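Local coordinates for extracellular ligand-binding receptor (Rhodopseudomonas palustris, PDB 4F06), which binds p-hydroxybenzoic acid and, as the solute-binding component of an ABC transporter, probably delivers such lignin-derived aromatic compounds for uptake, at residues V100-A104 with M283-A288; T122-V128 with Q363-G367; A139-A145 with A195-F201; M187-K191 with A214-L220. One frame throughout, in Å; residues are numbered along the deposited sequence.

Contact 1 (V100-A104 with M283-A288); sequences VVMNA and MTSVAA. With PHB (p-hydroxybenzoic acid), chain B.
M102 lays its selenium arm against A287 and A288, while N103 brings its amide to M283 and T284, all at the start of helix 283-301. The selenomethionine M102 lies extended beyond CG, its chi1 of -64° placing CG beside the backbone N, and runs along the helix surface until SE sits 3.8 Å from A288 CB. Nearer the backbone, the methyl CB of A287 presses to 3.1 Å from the M102 carbonyl O, so backbone and side chain of M102 both bear on the same helical turn. A chi1 of -169°, which swings CG of N103 to the far side from the backbone nitrogen, lets the amide cross the ends of M283 and T284 obliquely: OD1 meets M283 CE at 3.5 Å and T284 CG2 at 3.6 Å, while ND2 lies 3.4 Å from C6 of p-hydroxybenzoic acid and donates to the carbonyl O of Y80. The T284 hydroxyl is engaged by T282 and F21, and its methyl branch faces the amide. M283, bent at chi2, brings CE to 3.7 Å from the ligand's O4. No hydrogen bond links the segments. A strand of one lobe thus ends in a ligand-contacting loop packed on a helix, as in the cleft of leucine-binding-type periplasmic proteins.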
loop_
_atom_site.group_PDB
_atom_site.type_symbol
_atom_site.label_atom_id
_atom_site.label_comp_id
_atom_site.label_asym_id
_atom_site.label_seq_id
_atom_site.Cartn_x
_atom_site.Cartn_y
_atom_site.Cartn_z
ATOM N N VAL A 100 -5.315 -6.834 10.832
ATOM C CA VAL A 100 -4.183 -6.883 9.909
ATOM C C VAL A 100 -4.433 -5.886 8.783
ATOM O O VAL A 100 -5.303 -6.079 7.933
ATOM C CB VAL A 100 -4.041 -8.309 9.334
ATOM C CG1 VAL A 100 -2.814 -8.337 8.423
ATOM C CG2 VAL A 100 -3.877 -9.327 10.469
ATOM N N VAL A 101 -3.725 -4.764 8.836
ATOM C CA VAL A 101 -3.925 -3.700 7.870
ATOM C C VAL A 101 -3.215 -4.099 6.580
ATOM O O VAL A 101 -2.002 -4.362 6.574
ATOM C CB VAL A 101 -3.399 -2.342 8.406
ATOM C CG1 VAL A 101 -3.415 -1.256 7.344
ATOM C CG2 VAL A 101 -4.244 -1.924 9.601
HETATM N N MSE A 102 -3.976 -4.096 5.476
HETATM C CA MSE A 102 -3.481 -4.554 4.196
HETATM C C MSE A 102 -3.330 -3.441 3.178
HETATM O O MSE A 102 -3.033 -3.709 2.010
HETATM C CB MSE A 102 -4.356 -5.654 3.646
HETATM C CG MSE A 102 -4.383 -6.932 4.466
HETATM SE SE MSE A 102 -5.858 -8.099 3.918
HETATM C CE MSE A 102 -5.358 -9.704 4.883
ATOM N N ASN A 103 -3.528 -2.191 3.583
ATOM C CA ASN A 103 -3.135 -1.078 2.718
ATOM C C ASN A 103 -2.825 0.190 3.515
ATOM O O ASN A 103 -1.682 0.693 3.469
ATOM C CB ASN A 103 -4.147 -0.742 1.604
ATOM C CG ASN A 103 -3.551 0.227 0.618
ATOM O OD1 ASN A 103 -2.674 -0.150 -0.172
ATOM N ND2 ASN A 103 -3.957 1.495 0.682
ATOM N N ALA A 104 -3.831 0.742 4.215
ATOM C CA ALA A 104 -3.737 2.105 4.810
ATOM C C ALA A 104 -2.340 2.325 5.373
ATOM O O ALA A 104 -1.864 1.561 6.242
ATOM C CB ALA A 104 -4.763 2.203 5.905
HETATM N N MSE A 283 -0.736 -4.019 -5.747
HETATM C CA MSE A 283 -0.034 -4.226 -4.476
HETATM C C MSE A 283 -0.920 -4.733 -3.354
HETATM O O MSE A 283 -0.410 -5.418 -2.442
HETATM C CB MSE A 283 0.630 -2.889 -4.055
HETATM C CG MSE A 283 -0.308 -1.839 -3.435
HETATM SE SE MSE A 283 -1.715 -1.162 -4.637
HETATM C CE MSE A 283 -2.216 0.391 -3.604
ATOM N N THR A 284 -2.228 -4.446 -3.351
ATOM C CA THR A 284 -3.066 -4.923 -2.236
ATOM C C THR A 284 -3.173 -6.458 -2.229
ATOM O O THR A 284 -3.434 -7.035 -1.178
ATOM C CB THR A 284 -4.433 -4.269 -2.241
ATOM O OG1 THR A 284 -5.060 -4.426 -3.522
ATOM C CG2 THR A 284 -4.336 -2.767 -1.910
ATOM N N SER A 285 -2.954 -7.125 -3.370
ATOM C CA SER A 285 -2.958 -8.595 -3.365
ATOM C C SER A 285 -1.824 -9.200 -2.551
ATOM O O SER A 285 -2.050 -10.178 -1.850
ATOM C CB SER A 285 -2.989 -9.179 -4.795
ATOM O OG SER A 285 -1.766 -8.948 -5.448
ATOM N N VAL A 286 -0.618 -8.615 -2.652
ATOM C CA VAL A 286 0.486 -9.192 -1.916
ATOM C C VAL A 286 0.323 -8.888 -0.423
ATOM O O VAL A 286 0.654 -9.711 0.438
ATOM C CB VAL A 286 1.849 -8.781 -2.487
ATOM C CG1 VAL A 286 2.266 -7.339 -2.163
ATOM C CG2 VAL A 286 2.936 -9.764 -1.958
ATOM N N ALA A 287 -0.208 -7.704 -0.103
ATOM C CA ALA A 287 -0.441 -7.385 1.329
ATOM C C ALA A 287 -1.476 -8.361 1.889
ATOM O O ALA A 287 -1.383 -8.735 3.057
ATOM C CB ALA A 287 -0.915 -5.956 1.472
ATOM N N ALA A 288 -2.455 -8.741 1.071
ATOM C CA ALA A 288 -3.475 -9.705 1.527
ATOM C C ALA A 288 -2.919 -11.122 1.664
ATOM O O ALA A 288 -3.267 -11.822 2.621
ATOM C CB ALA A 288 -4.699 -9.657 0.598
HETATM C "C1'" PHB B . -4.258 5.442 2.530
HETATM O "O1'" PHB B . -3.521 5.236 3.504
HETATM O "O2'" PHB B . -5.371 6.064 2.626
HETATM C C1 PHB B . -3.782 4.992 1.185
HETATM C C2 PHB B . -2.404 4.843 0.934
HETATM C C3 PHB B . -1.960 4.478 -0.315
HETATM C C4 PHB B . -2.856 4.290 -1.346
HETATM C C5 PHB B . -4.209 4.439 -1.123
HETATM C C6 PHB B . -4.688 4.803 0.129
HETATM O O4 PHB B . -2.466 3.980 -2.599
#

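Contact 2 (T122-V128 with Q363-G367); sequences TMFQNTV and QPDWG
T122 and D365 meet at two helix N-termini, each residue being an N-cap. T122 pairs with Q125 in a capping box: Q125 N donates to T122 OG1 (3.0 Å), and T122 N returns a bond to Q125 OE1 (3.2 Å). With OG1 set between its own N and carbonyl carbon (chi1 78°), the threonine hydroxyl also donates to D365 OD1 at 2.8 Å. That carboxylate oxygen in turn caps the weakly bonded helix that follows by accepting from G367 N (3.0 Å). The two donors reach OD1 from opposite faces of the carboxylate plane, and S107 OG is a third partner, which together should fix the rotation of the group.

The amide of Q125 has partners at both ends. Its extended chain carries NE2 to Q363 O (2.8 Å), which lies near the amide plane, although the approach is above the plane of the Q363 carbonyl; NE2 also bonds to I336 O. OE1, besides T122 N, accepts from H335 and Q338. The amide therefore ties helix 123-136 to the C-terminal segment and to strand 336-348. By contrast, the carbonyl O of Q125, buried here, has no partner in the model.

Apolar packing closes the rest. V128 sets CG1 over a face of the five-membered ring of W366, and CB 3.7 Å from CD1. G367 CA stands over one face of the F124 ring, 3.6 Å from its centroid and 19° off the ring normal.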
loop_
_atom_site.group_PDB
_atom_site.type_symbol
_atom_site.label_atom_id
_atom_site.label_comp_id
_atom_site.label_asym_id
_atom_site.label_seq_id
_atom_site.Cartn_x
_atom_site.Cartn_y
_atom_site.Cartn_z
ATOM N N THR A 122 4.367 1.846 4.608
ATOM C CA THR A 122 4.046 3.234 5.021
ATOM C C THR A 122 4.531 4.236 3.997
ATOM O O THR A 122 5.394 3.950 3.140
ATOM C CB THR A 122 4.541 3.652 6.430
ATOM O OG1 THR A 122 5.941 3.937 6.365
ATOM C CG2 THR A 122 4.207 2.598 7.457
HETATM N N MSE A 123 3.952 5.420 4.038
HETATM C CA MSE A 123 4.385 6.478 3.149
HETATM C C MSE A 123 5.827 6.888 3.405
HETATM O O MSE A 123 6.601 7.055 2.484
HETATM C CB MSE A 123 3.460 7.685 3.261
HETATM C CG MSE A 123 1.994 7.340 2.948
HETATM SE SE MSE A 123 1.719 6.475 1.230
HETATM C CE MSE A 123 2.662 7.742 0.137
ATOM N N PHE A 124 6.211 7.051 4.675
ATOM C CA PHE A 124 7.616 7.339 4.954
ATOM C C PHE A 124 8.562 6.262 4.426
ATOM O O PHE A 124 9.645 6.560 3.911
ATOM C CB PHE A 124 7.810 7.433 6.482
ATOM C CG PHE A 124 7.751 8.837 7.021
ATOM C CD1 PHE A 124 6.512 9.450 7.302
ATOM C CD2 PHE A 124 8.926 9.544 7.367
ATOM C CE1 PHE A 124 6.486 10.744 7.828
ATOM C CE2 PHE A 124 8.853 10.830 7.904
ATOM C CZ PHE A 124 7.633 11.427 8.131
ATOM N N GLN A 125 8.144 5.003 4.575
ATOM C CA GLN A 125 8.965 3.880 4.149
ATOM C C GLN A 125 9.309 3.952 2.655
ATOM O O GLN A 125 10.464 3.765 2.278
ATOM C CB GLN A 125 8.210 2.593 4.463
ATOM C CG GLN A 125 8.994 1.298 4.215
ATOM C CD GLN A 125 8.172 0.132 4.741
ATOM O OE1 GLN A 125 6.950 0.031 4.485
ATOM N NE2 GLN A 125 8.810 -0.743 5.497
ATOM N N ASN A 126 8.322 4.261 1.807
ATOM C CA ASN A 126 8.559 4.373 0.369
ATOM C C ASN A 126 9.086 5.747 -0.038
ATOM O O ASN A 126 9.792 5.866 -1.057
ATOM C CB ASN A 126 7.289 4.064 -0.440
ATOM C CG ASN A 126 6.905 2.588 -0.447
ATOM O OD1 ASN A 126 5.680 2.215 -0.400
ATOM N ND2 ASN A 126 7.899 1.756 -0.557
ATOM N N THR A 127 8.784 6.802 0.730
ATOM C CA THR A 127 9.161 8.167 0.314
ATOM C C THR A 127 10.610 8.515 0.618
ATOM O O THR A 127 11.250 9.253 -0.147
ATOM C CB THR A 127 8.212 9.193 0.968
ATOM O OG1 THR A 127 6.896 8.966 0.492
ATOM C CG2 THR A 127 8.617 10.631 0.600
ATOM N N VAL A 128 11.154 8.023 1.736
ATOM C CA VAL A 128 12.566 8.360 2.030
ATOM C C VAL A 128 13.457 7.904 0.855
ATOM O O VAL A 128 14.306 8.690 0.416
ATOM C CB VAL A 128 12.942 7.772 3.406
ATOM C CG1 VAL A 128 14.466 7.716 3.595
ATOM C CG2 VAL A 128 12.291 8.614 4.517
ATOM N N GLN A 363 13.937 -1.610 4.642
ATOM C CA GLN A 363 13.518 -0.298 5.164
ATOM C C GLN A 363 12.470 -0.475 6.268
ATOM O O GLN A 363 11.505 -1.217 6.075
ATOM C CB GLN A 363 12.913 0.542 4.049
ATOM C CG GLN A 363 13.837 0.725 2.862
ATOM C CD GLN A 363 15.111 1.464 3.195
ATOM O OE1 GLN A 363 16.232 0.866 3.224
ATOM N NE2 GLN A 363 14.981 2.726 3.464
ATOM N N PRO A 364 12.644 0.184 7.430
ATOM C CA PRO A 364 11.608 0.194 8.460
ATOM C C PRO A 364 10.571 1.304 8.175
ATOM O O PRO A 364 10.633 1.974 7.129
ATOM C CB PRO A 364 12.424 0.555 9.703
ATOM C CG PRO A 364 13.408 1.583 9.176
ATOM C CD PRO A 364 13.828 0.992 7.809
ATOM N N ASP A 365 9.589 1.443 9.066
ATOM C CA ASP A 365 8.728 2.622 8.983
ATOM C C ASP A 365 9.510 3.840 9.451
ATOM O O ASP A 365 9.532 4.147 10.653
ATOM C CB ASP A 365 7.438 2.422 9.792
ATOM C CG ASP A 365 6.572 3.645 9.754
ATOM O OD1 ASP A 365 6.826 4.571 8.934
ATOM O OD2 ASP A 365 5.608 3.705 10.537
ATOM N N TRP A 366 10.131 4.575 8.540
ATOM C CA TRP A 366 10.887 5.735 8.931
ATOM C C TRP A 366 10.069 6.805 9.633
ATOM O O TRP A 366 10.654 7.674 10.266
ATOM C CB TRP A 366 11.570 6.367 7.717
ATOM C CG TRP A 366 12.602 5.511 7.057
ATOM C CD1 TRP A 366 12.575 4.959 5.782
ATOM C CD2 TRP A 366 13.865 5.148 7.637
ATOM N NE1 TRP A 366 13.757 4.270 5.532
ATOM C CE2 TRP A 366 14.558 4.321 6.635
ATOM C CE3 TRP A 366 14.456 5.363 8.873
ATOM C CZ2 TRP A 366 15.822 3.763 6.887
ATOM C CZ3 TRP A 366 15.734 4.818 9.110
ATOM C CH2 TRP A 366 16.384 4.020 8.142
ATOM N N GLY A 367 8.723 6.788 9.518
ATOM C CA GLY A 367 7.910 7.761 10.244
ATOM C C GLY A 367 7.933 7.573 11.750
ATOM O O GLY A 367 7.664 8.514 12.500
#

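Contact 3 (A139-A145 with A195-F201); sequences ATKVAIA and ADMIFTF. With PHB (p-hydroxybenzoic acid), chain B.
V142 fits between M197 and F199 on one face of a parallel strand pair: its CG2 branch meets M197 CB and its CG1 branch F199 CB, both at 4.1 Å. V142 and M197 lie side by side, pointing the same way, and M197, bent at chi3, drops SE to 3.8 Å from A139 CB, using the small methyl at the strand's entry as its seat. Farther along this face, I144 sets CG2 against the edge of the F199 ring, which F159 stacks upon; helices 123-136 and 150-165 cover the side chains here. On the face of A143, I198 and A145, I198 is the bulky member, its CG2 3.7 Å from A143 O. A195, just before the strand, brings its CB to 3.8 Å from A143 CB, and T200 turns its hydroxyl back to A145 O (2.8 Å).

Backbone bonds join the strands: D196 N to K141 O, A143 N to M197 O, F199 N to A143 O, A145 N to F199 O, and weakly F201 N to A145 O. At the strand starts the D196 carboxylate fills the hollow formed by the backbone of A139-K141. OD2 accepts from K141 N (2.9 Å) and T140 OG1, which arrive from opposite faces of its plane; OD1 uses its syn lone pair for T140 N. With an alanine in place of D196, the T140 and K141 amides and the T140 hydroxyl would probably lose this acceptor, and this entry to the strand be less firmly fixed. At the far end F201 presents its ring edge to p-hydroxybenzoic acid, CE1 lying 3.6 Å from C3. Neighbouring parallel strands flanked by helices, their C-terminal ends facing the ligand, are typical of the Rossmann-like lobes of periplasmic binding proteins.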
loop_
_atom_site.group_PDB
_atom_site.type_symbol
_atom_site.label_atom_id
_atom_site.label_comp_id
_atom_site.label_asym_id
_atom_site.label_seq_id
_atom_site.Cartn_x
_atom_site.Cartn_y
_atom_site.Cartn_z
ATOM N N ALA A 139 18.125 16.089 -9.240
ATOM C CA ALA A 139 17.097 17.103 -8.998
ATOM C C ALA A 139 17.629 18.160 -8.077
ATOM O O ALA A 139 18.388 17.860 -7.141
ATOM C CB ALA A 139 15.850 16.480 -8.377
ATOM N N THR A 140 17.233 19.397 -8.323
ATOM C CA THR A 140 17.636 20.441 -7.395
ATOM C C THR A 140 16.478 21.225 -6.827
ATOM O O THR A 140 16.555 21.615 -5.651
ATOM C CB THR A 140 18.601 21.429 -8.038
ATOM O OG1 THR A 140 18.000 21.917 -9.226
ATOM C CG2 THR A 140 19.871 20.726 -8.421
ATOM N N LYS A 141 15.428 21.455 -7.633
ATOM C CA LYS A 141 14.231 22.141 -7.153
ATOM C C LYS A 141 13.004 21.258 -7.415
ATOM O O LYS A 141 12.687 20.946 -8.565
ATOM C CB LYS A 141 14.080 23.477 -7.873
ATOM C CG LYS A 141 15.212 24.455 -7.543
ATOM C CD LYS A 141 14.928 25.819 -8.188
ATOM C CE LYS A 141 16.128 26.754 -8.132
ATOM N NZ LYS A 141 16.810 26.820 -6.817
ATOM N N VAL A 142 12.330 20.842 -6.344
ATOM C CA VAL A 142 11.210 19.914 -6.453
ATOM C C VAL A 142 9.901 20.593 -6.080
ATOM O O VAL A 142 9.856 21.385 -5.120
ATOM C CB VAL A 142 11.454 18.679 -5.553
ATOM C CG1 VAL A 142 10.180 17.841 -5.384
ATOM C CG2 VAL A 142 12.554 17.801 -6.162
ATOM N N ALA A 143 8.846 20.309 -6.859
ATOM C CA ALA A 143 7.477 20.656 -6.482
ATOM C C ALA A 143 6.818 19.389 -5.941
ATOM O O ALA A 143 6.783 18.343 -6.629
ATOM C CB ALA A 143 6.690 21.133 -7.710
ATOM N N ILE A 144 6.333 19.479 -4.702
ATOM C CA ILE A 144 5.575 18.381 -4.098
ATOM C C ILE A 144 4.086 18.584 -4.326
ATOM O O ILE A 144 3.594 19.677 -4.065
ATOM C CB ILE A 144 5.866 18.268 -2.580
ATOM C CG1 ILE A 144 7.370 17.982 -2.309
ATOM C CG2 ILE A 144 4.939 17.247 -1.913
ATOM C CD1 ILE A 144 7.746 18.047 -0.833
ATOM N N ALA A 145 3.389 17.533 -4.740
ATOM C CA ALA A 145 1.937 17.610 -4.877
ATOM C C ALA A 145 1.391 16.336 -4.234
ATOM O O ALA A 145 1.689 15.223 -4.708
ATOM C CB ALA A 145 1.502 17.669 -6.346
ATOM N N ALA A 195 10.312 24.246 -10.973
ATOM C CA ALA A 195 10.810 22.959 -10.485
ATOM C C ALA A 195 11.270 22.107 -11.651
ATOM O O ALA A 195 10.675 22.112 -12.747
ATOM C CB ALA A 195 9.690 22.235 -9.718
ATOM N N ASP A 196 12.341 21.346 -11.418
ATOM C CA ASP A 196 12.830 20.395 -12.428
ATOM C C ASP A 196 12.282 18.976 -12.228
ATOM O O ASP A 196 12.454 18.146 -13.096
ATOM C CB ASP A 196 14.360 20.398 -12.489
ATOM C CG ASP A 196 14.990 20.223 -11.140
ATOM O OD1 ASP A 196 15.121 19.074 -10.703
ATOM O OD2 ASP A 196 15.404 21.235 -10.500
HETATM N N MSE A 197 11.645 18.713 -11.077
HETATM C CA MSE A 197 11.080 17.414 -10.789
HETATM C C MSE A 197 9.852 17.635 -9.905
HETATM O O MSE A 197 9.819 18.574 -9.069
HETATM C CB MSE A 197 12.102 16.522 -10.065
HETATM C CG MSE A 197 11.597 15.114 -9.716
HETATM SE SE MSE A 197 12.952 14.012 -8.923
HETATM C CE MSE A 197 14.030 13.749 -10.523
ATOM N N ILE A 198 8.850 16.778 -10.077
ATOM C CA ILE A 198 7.680 16.697 -9.185
ATOM C C ILE A 198 7.832 15.457 -8.336
ATOM O O ILE A 198 8.275 14.413 -8.844
ATOM C CB ILE A 198 6.416 16.517 -10.056
ATOM C CG1 ILE A 198 6.147 17.774 -10.892
ATOM C CG2 ILE A 198 5.195 16.209 -9.200
ATOM C CD1 ILE A 198 5.214 17.487 -12.058
ATOM N N PHE A 199 7.472 15.578 -7.059
ATOM C CA PHE A 199 7.238 14.394 -6.233
ATOM C C PHE A 199 5.759 14.356 -5.889
ATOM O O PHE A 199 5.219 15.363 -5.425
ATOM C CB PHE A 199 8.052 14.408 -4.929
ATOM C CG PHE A 199 7.621 13.306 -4.006
ATOM C CD1 PHE A 199 7.910 11.963 -4.320
ATOM C CD2 PHE A 199 6.880 13.597 -2.872
ATOM C CE1 PHE A 199 7.462 10.926 -3.506
ATOM C CE2 PHE A 199 6.437 12.566 -2.049
ATOM C CZ PHE A 199 6.737 11.240 -2.352
ATOM N N THR A 200 5.104 13.217 -6.119
ATOM C CA THR A 200 3.680 13.114 -5.863
ATOM C C THR A 200 3.256 11.815 -5.221
ATOM O O THR A 200 3.841 10.739 -5.420
ATOM C CB THR A 200 2.887 13.371 -7.182
ATOM O OG1 THR A 200 1.488 13.534 -6.906
ATOM C CG2 THR A 200 3.043 12.214 -8.115
ATOM N N PHE A 201 2.192 11.943 -4.432
ATOM C CA PHE A 201 1.379 10.833 -3.979
ATOM C C PHE A 201 -0.101 11.227 -4.079
ATOM O O PHE A 201 -0.462 12.340 -3.643
ATOM C CB PHE A 201 1.625 10.502 -2.487
ATOM C CG PHE A 201 0.503 9.679 -1.887
ATOM C CD1 PHE A 201 0.364 8.301 -2.139
ATOM C CD2 PHE A 201 -0.480 10.316 -1.103
ATOM C CE1 PHE A 201 -0.699 7.577 -1.660
ATOM C CE2 PHE A 201 -1.555 9.578 -0.611
ATOM C CZ PHE A 201 -1.676 8.219 -0.882
HETATM C "C1'" PHB B . -4.258 5.442 2.530
HETATM O "O1'" PHB B . -3.521 5.236 3.504
HETATM O "O2'" PHB B . -5.371 6.064 2.626
HETATM C C1 PHB B . -3.782 4.992 1.185
HETATM C C2 PHB B . -2.404 4.843 0.934
HETATM C C3 PHB B . -1.960 4.478 -0.315
HETATM C C4 PHB B . -2.856 4.290 -1.346
HETATM C C5 PHB B . -4.209 4.439 -1.123
HETATM C C6 PHB B . -4.688 4.803 0.129
HETATM O O4 PHB B . -2.466 3.980 -2.599
#

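Contact 4 (M187-K191 with A214-L220); sequences MQRIK and AYIDNGL
L220, just beyond the end of helix 206-217, divides its two methyls among the residues of helix 184-193. Its chi1 of -77° sets CG anti to the carbonyl carbon, and chi2 of 70° then directs CD1 to 3.8 Å from M187 CB and CD2 to 3.8 Å from I190 CG2. The selenomethionine M187 bends at chi2 and then reaches across to the end of helix 206-217, where CE lies 4.0 Å from both A214 CB and Y215 CB. Y215 points its ring the other way, its hydroxyl bonding to V225. K191, unlike the bent M187, stays extended beyond CG: it slants across L220, CE tight against CD1 at 3.4 Å, and places NZ 3.0 Å from N218 O, in the carbonyl plane; both contacts belong to one of two modelled conformers and are to that extent uncertain. Replacing L220 by an alanine is likely to open a gap between M187, I190 and K191, and to leave the two helices less closely joined. G219, at positive phi (89°), ends helix 206-217 in a Schellman motif, and L220 follows directly, its side chain toward helix 184-193. The two helices, joined through strand 197-201 and both packed over its I198, belong to one helical layer of the Rossmann-like alpha/beta lobe of a periplasmic binding protein.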
loop_
_atom_site.group_PDB
_atom_site.type_symbol
_atom_site.label_atom_id
_atom_site.label_comp_id
_atom_site.label_asym_id
_atom_site.label_seq_id
_atom_site.Cartn_x
_atom_site.Cartn_y
_atom_site.Cartn_z
HETATM N N MSE A 187 -0.963 21.680 -12.635
HETATM C CA MSE A 187 0.168 21.591 -13.572
HETATM C C MSE A 187 0.698 22.946 -13.960
HETATM O O MSE A 187 1.907 23.106 -14.079
HETATM C CB MSE A 187 -0.180 20.719 -14.792
HETATM C CG MSE A 187 -0.578 19.302 -14.507
HETATM SE SE MSE A 187 0.752 18.340 -13.443
HETATM C CE MSE A 187 -0.466 17.062 -12.810
ATOM N N GLN A 188 -0.196 23.916 -14.149
ATOM C CA GLN A 188 0.234 25.270 -14.484
ATOM C C GLN A 188 1.033 25.866 -13.328
ATOM O O GLN A 188 2.022 26.553 -13.558
ATOM C CB GLN A 188 -0.966 26.163 -14.818
ATOM C CG GLN A 188 -0.559 27.568 -15.267
ATOM C CD GLN A 188 0.299 27.524 -16.527
ATOM O OE1 GLN A 188 -0.044 26.838 -17.518
ATOM N NE2 GLN A 188 1.422 28.242 -16.502
ATOM N N ARG A 189 0.591 25.628 -12.094
ATOM C CA ARG A 189 1.293 26.139 -10.922
ATOM C C ARG A 189 2.696 25.505 -10.848
ATOM O O ARG A 189 3.688 26.199 -10.593
ATOM C CB ARG A 189 0.486 25.834 -9.660
ATOM C CG ARG A 189 -0.718 26.762 -9.490
ATOM C CD ARG A 189 -1.655 26.300 -8.390
ATOM N NE ARG A 189 -1.023 26.368 -7.073
ATOM C CZ ARG A 189 -1.545 25.849 -5.965
ATOM N NH1 ARG A 189 -2.702 25.188 -6.002
ATOM N NH2 ARG A 189 -0.896 25.972 -4.823
ATOM N N ILE A 190 2.783 24.198 -11.118
ATOM C CA ILE A 190 4.077 23.522 -11.147
ATOM C C ILE A 190 4.987 24.087 -12.240
ATOM O O ILE A 190 6.184 24.349 -11.969
ATOM C CB ILE A 190 3.894 22.008 -11.251
ATOM C CG1 ILE A 190 3.248 21.500 -9.957
ATOM C CG2 ILE A 190 5.255 21.348 -11.502
ATOM C CD1 ILE A 190 2.765 20.051 -10.005
ATOM N N LYS A 191 4.455 24.286 -13.454
ATOM C CA LYS A 191 5.254 24.933 -14.517
ATOM C C LYS A 191 5.835 26.233 -13.992
ATOM O O LYS A 191 7.042 26.481 -14.094
ATOM C CB LYS A 191 4.409 25.257 -15.752
ATOM C CG LYS A 191 4.021 24.066 -16.613
ATOM C CD LYS A 191 3.296 24.559 -17.867
ATOM C CE LYS A 191 2.523 23.457 -18.583
ATOM N NZ LYS A 191 1.879 23.899 -19.866
ATOM N N ALA A 214 -2.781 14.386 -16.738
ATOM C CA ALA A 214 -2.622 15.835 -16.812
ATOM C C ALA A 214 -1.160 16.240 -16.924
ATOM O O ALA A 214 -0.842 17.216 -17.615
ATOM C CB ALA A 214 -3.261 16.484 -15.602
ATOM N N TYR A 215 -0.279 15.542 -16.197
ATOM C CA TYR A 215 1.182 15.814 -16.244
ATOM C C TYR A 215 1.689 15.655 -17.699
ATOM O O TYR A 215 2.468 16.482 -18.213
ATOM C CB TYR A 215 1.863 14.858 -15.245
ATOM C CG TYR A 215 3.317 14.616 -15.446
ATOM C CD1 TYR A 215 4.247 15.613 -15.174
ATOM C CD2 TYR A 215 3.761 13.376 -15.857
ATOM C CE1 TYR A 215 5.615 15.418 -15.362
ATOM C CE2 TYR A 215 5.142 13.122 -16.017
ATOM C CZ TYR A 215 6.062 14.145 -15.767
ATOM O OH TYR A 215 7.392 13.879 -15.966
ATOM N N ILE A 216 1.246 14.587 -18.360
ATOM C CA ILE A 216 1.645 14.340 -19.748
ATOM C C ILE A 216 0.946 15.324 -20.694
ATOM O O ILE A 216 1.599 15.951 -21.548
ATOM C CB ILE A 216 1.287 12.905 -20.149
ATOM C CG1 ILE A 216 2.096 11.891 -19.332
ATOM C CG2 ILE A 216 1.466 12.700 -21.657
ATOM C CD1 ILE A 216 1.509 10.499 -19.395
ATOM N N ASP A 217 -0.373 15.480 -20.540
ATOM C CA ASP A 217 -1.145 16.208 -21.564
ATOM C C ASP A 217 -0.915 17.716 -21.523
ATOM O O ASP A 217 -1.169 18.381 -22.505
ATOM C CB ASP A 217 -2.639 15.885 -21.452
ATOM C CG ASP A 217 -2.972 14.438 -21.812
ATOM O OD1 ASP A 217 -2.127 13.691 -22.337
ATOM O OD2 ASP A 217 -4.112 14.014 -21.510
ATOM N N ASN A 218 -0.503 18.241 -20.365
ATOM C CA ASN A 218 -0.085 19.616 -20.231
ATOM C C ASN A 218 1.362 19.841 -20.584
ATOM O O ASN A 218 1.838 20.989 -20.524
ATOM C CB ASN A 218 -0.438 20.196 -18.866
ATOM C CG ASN A 218 -1.933 20.344 -18.683
ATOM O OD1 ASN A 218 -2.605 19.474 -18.082
ATOM N ND2 ASN A 218 -2.474 21.411 -19.229
ATOM N N GLY A 219 2.079 18.797 -21.014
ATOM C CA GLY A 219 3.403 19.027 -21.603
ATOM C C GLY A 219 4.530 19.038 -20.613
ATOM O O GLY A 219 5.666 19.278 -21.011
ATOM N N LEU A 220 4.275 18.809 -19.320
ATOM C CA LEU A 220 5.374 18.909 -18.354
ATOM C C LEU A 220 6.431 17.841 -18.580
ATOM O O LEU A 220 7.627 18.103 -18.472
ATOM C CB LEU A 220 4.857 18.853 -16.915
ATOM C CG LEU A 220 4.216 20.154 -16.414
ATOM C CD1 LEU A 220 2.863 20.440 -17.098
ATOM C CD2 LEU A 220 4.044 20.111 -14.915
#

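How the contacts relate
Contact 4 is the helical cover of the strand 197-201 paired in contact 3: I198 of contact 3 packs on I190, Y215 and L220 of contact 4. On the other side of that strand, M123 and T127 of contact 2 pack on F201 and F199. Contact 1, the most central, lies about 6 Å from contact 2 and about 7 Å from contact 3 between nearest atoms, yet contacts 1 and 3 both touch the ligand. Contacts 1 and 3 are buried, 2 and 4 partly so. Backbone bonding dominates contact 3 and polar side-chain capping contact 2; contact 1 sets polar oxygens against methyls without a hydrogen bond, and contact 4 is mainly apolar, with an exposed lysine.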